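Local coordinates for protein N-acetylglucosamine 2-epimerase (Xylella fastidiosa, PDB 3GT5) that is an isomerase of the N-acylglucosamine 2-epimerase family and probably epimerises or isomerises a sugar at carbon 2, at residues G244-H249 against Y308-A313. Numbering follows the deposited sequence.
Sequences GFQPGH and YFWVQA
In the (alpha/alpha)6 barrel of the N-acylglucosamine 2-epimerase family, the first turns of helices 247-263 and 309-326 meet where Trp310 lies against Gly248, His249 and Gln246. The backbones come close at Gly248, whose CA is 4.3 Å from Val311 CA; with no side chain there, the CZ3 corner of Trp310 comes obliquely against the Gly248 backbone, 3.5 Å from Gly248 C. Val311 adds its CG1 at 3.9 Å from Gly248 CA, while its CG2 lies over the centre of one face of the Trp310 ring. Trp310 takes a chi1 of 70°, with CG between the backbone N and the carbonyl carbon, and this carries the indole across to the other helix. The imidazole of His249 meets the outer corner of the indole obliquely, the ring planes at 32°, and His249 CD2 lies 3.3 Å from Trp310 CH2. Its ND1 is hydrogen-bonded to Glu219 OE2, which helps fix the rotation of the ring, and His378 from helix 377-387 also meets Trp310. No hydrogen bond joins the two segments. Partly exposed Trp310, with His249 and His378 beside it, is consistent with lining the central pocket that holds the sugar in this family. Gln246, the N-cap residue, bends at chi2 (-92°) and brings its amide oxygen to the indole edge, near the ring plane, where OE1 is 3.2 Å from Trp310 CZ2.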
loop_
_atom_site.group_PDB
_atom_site.type_symbol
_atom_site.label_atom_id
_atom_site.label_comp_id
_atom_site.label_asym_id
_atom_site.label_seq_id
_atom_site.Cartn_x
_atom_site.Cartn_y
_atom_site.Cartn_z
ATOM N N GLY A 244 9.891 1.427 -14.836
ATOM C CA GLY A 244 9.614 0.078 -15.362
ATOM C C GLY A 244 8.240 -0.397 -14.922
ATOM O O GLY A 244 7.620 0.246 -14.042
ATOM N N PHE A 245 7.746 -1.491 -15.522
ATOM C CA PHE A 245 6.540 -2.125 -15.022
ATOM C C PHE A 245 6.837 -2.733 -13.684
ATOM O O PHE A 245 7.863 -3.389 -13.507
ATOM C CB PHE A 245 6.028 -3.218 -15.966
ATOM C CG PHE A 245 5.362 -2.697 -17.194
ATOM C CD1 PHE A 245 4.093 -2.149 -17.114
ATOM C CD2 PHE A 245 5.966 -2.808 -18.440
ATOM C CE1 PHE A 245 3.441 -1.714 -18.218
ATOM C CE2 PHE A 245 5.302 -2.350 -19.595
ATOM C CZ PHE A 245 4.048 -1.794 -19.476
ATOM N N GLN A 246 5.927 -2.511 -12.735
ATOM C CA GLN A 246 6.053 -3.014 -11.374
ATOM C C GLN A 246 5.087 -4.189 -11.237
ATOM O O GLN A 246 3.885 -3.968 -11.125
ATOM C CB GLN A 246 5.638 -1.902 -10.407
ATOM C CG GLN A 246 6.659 -0.783 -10.299
ATOM C CD GLN A 246 7.606 -1.084 -9.177
ATOM O OE1 GLN A 246 7.151 -1.319 -8.045
ATOM N NE2 GLN A 246 8.928 -1.101 -9.457
ATOM N N PRO A 247 5.577 -5.444 -11.264
ATOM C CA PRO A 247 4.665 -6.556 -11.072
ATOM C C PRO A 247 3.821 -6.464 -9.790
ATOM O O PRO A 247 2.666 -6.892 -9.771
ATOM C CB PRO A 247 5.614 -7.790 -10.981
ATOM C CG PRO A 247 6.957 -7.252 -10.848
ATOM C CD PRO A 247 6.959 -5.930 -11.507
ATOM N N GLY A 248 4.408 -5.933 -8.740
ATOM C CA GLY A 248 3.740 -5.741 -7.453
ATOM C C GLY A 248 2.521 -4.869 -7.578
ATOM O O GLY A 248 1.558 -5.043 -6.845
ATOM N N HIS A 249 2.583 -3.901 -8.476
ATOM C CA HIS A 249 1.389 -3.050 -8.711
ATOM C C HIS A 249 0.336 -3.723 -9.555
ATOM O O HIS A 249 -0.867 -3.421 -9.389
ATOM C CB HIS A 249 1.797 -1.648 -9.232
ATOM C CG HIS A 249 2.424 -0.770 -8.203
ATOM N ND1 HIS A 249 3.206 0.327 -8.531
ATOM C CD2 HIS A 249 2.445 -0.843 -6.851
ATOM C CE1 HIS A 249 3.622 0.917 -7.427
ATOM N NE2 HIS A 249 3.179 0.226 -6.389
ATOM N N TYR A 308 11.587 -7.348 -3.212
ATOM C CA TYR A 308 11.061 -6.446 -2.230
ATOM C C TYR A 308 9.934 -7.142 -1.460
ATOM O O TYR A 308 9.096 -7.846 -2.007
ATOM C CB TYR A 308 10.478 -5.214 -2.894
ATOM C CG TYR A 308 11.487 -4.152 -3.281
ATOM C CD1 TYR A 308 11.494 -2.932 -2.661
ATOM C CD2 TYR A 308 12.399 -4.365 -4.326
ATOM C CE1 TYR A 308 12.402 -1.940 -3.037
ATOM C CE2 TYR A 308 13.305 -3.381 -4.702
ATOM C CZ TYR A 308 13.281 -2.174 -4.079
ATOM O OH TYR A 308 14.184 -1.194 -4.444
ATOM N N PHE A 309 9.829 -6.787 -0.210
ATOM C CA PHE A 309 8.840 -7.368 0.697
ATOM C C PHE A 309 7.405 -7.224 0.162
ATOM O O PHE A 309 6.669 -8.202 0.059
ATOM C CB PHE A 309 8.974 -6.757 2.113
ATOM C CG PHE A 309 8.434 -5.348 2.283
ATOM C CD1 PHE A 309 7.320 -5.109 3.074
ATOM C CD2 PHE A 309 9.077 -4.238 1.689
ATOM C CE1 PHE A 309 6.826 -3.825 3.234
ATOM C CE2 PHE A 309 8.552 -2.963 1.815
ATOM C CZ PHE A 309 7.440 -2.756 2.618
ATOM N N TRP A 310 7.064 -5.999 -0.226
ATOM C CA TRP A 310 5.676 -5.656 -0.536
ATOM C C TRP A 310 5.203 -6.296 -1.829
ATOM O O TRP A 310 4.022 -6.637 -2.005
ATOM C CB TRP A 310 5.485 -4.146 -0.557
ATOM C CG TRP A 310 6.139 -3.407 -1.722
ATOM C CD1 TRP A 310 7.336 -2.788 -1.718
ATOM C CD2 TRP A 310 5.581 -3.211 -3.027
ATOM N NE1 TRP A 310 7.584 -2.223 -2.958
ATOM C CE2 TRP A 310 6.505 -2.435 -3.764
ATOM C CE3 TRP A 310 4.387 -3.608 -3.636
ATOM C CZ2 TRP A 310 6.285 -2.043 -5.078
ATOM C CZ3 TRP A 310 4.158 -3.238 -4.971
ATOM C CH2 TRP A 310 5.114 -2.454 -5.677
ATOM N N VAL A 311 6.135 -6.504 -2.771
ATOM C CA VAL A 311 5.826 -7.249 -4.012
ATOM C C VAL A 311 5.355 -8.692 -3.768
ATOM O O VAL A 311 4.375 -9.153 -4.335
ATOM C CB VAL A 311 7.054 -7.194 -4.981
ATOM C CG1 VAL A 311 6.771 -7.926 -6.270
ATOM C CG2 VAL A 311 7.382 -5.679 -5.247
ATOM N N GLN A 312 6.042 -9.378 -2.867
ATOM C CA GLN A 312 5.653 -10.714 -2.533
ATOM C C GLN A 312 4.303 -10.712 -1.793
ATOM O O GLN A 312 3.460 -11.544 -2.068
ATOM C CB GLN A 312 6.729 -11.388 -1.681
ATOM C CG GLN A 312 8.179 -11.074 -2.020
ATOM C CD GLN A 312 8.568 -11.215 -3.484
ATOM O OE1 GLN A 312 8.220 -12.182 -4.147
ATOM N NE2 GLN A 312 9.347 -10.255 -3.975
ATOM N N ALA A 313 4.144 -9.773 -0.872
ATOM C CA ALA A 313 2.948 -9.697 0.011
ATOM C C ALA A 313 1.665 -9.400 -0.822
ATOM O O ALA A 313 0.637 -10.020 -0.658
ATOM C CB ALA A 313 3.196 -8.625 1.100
#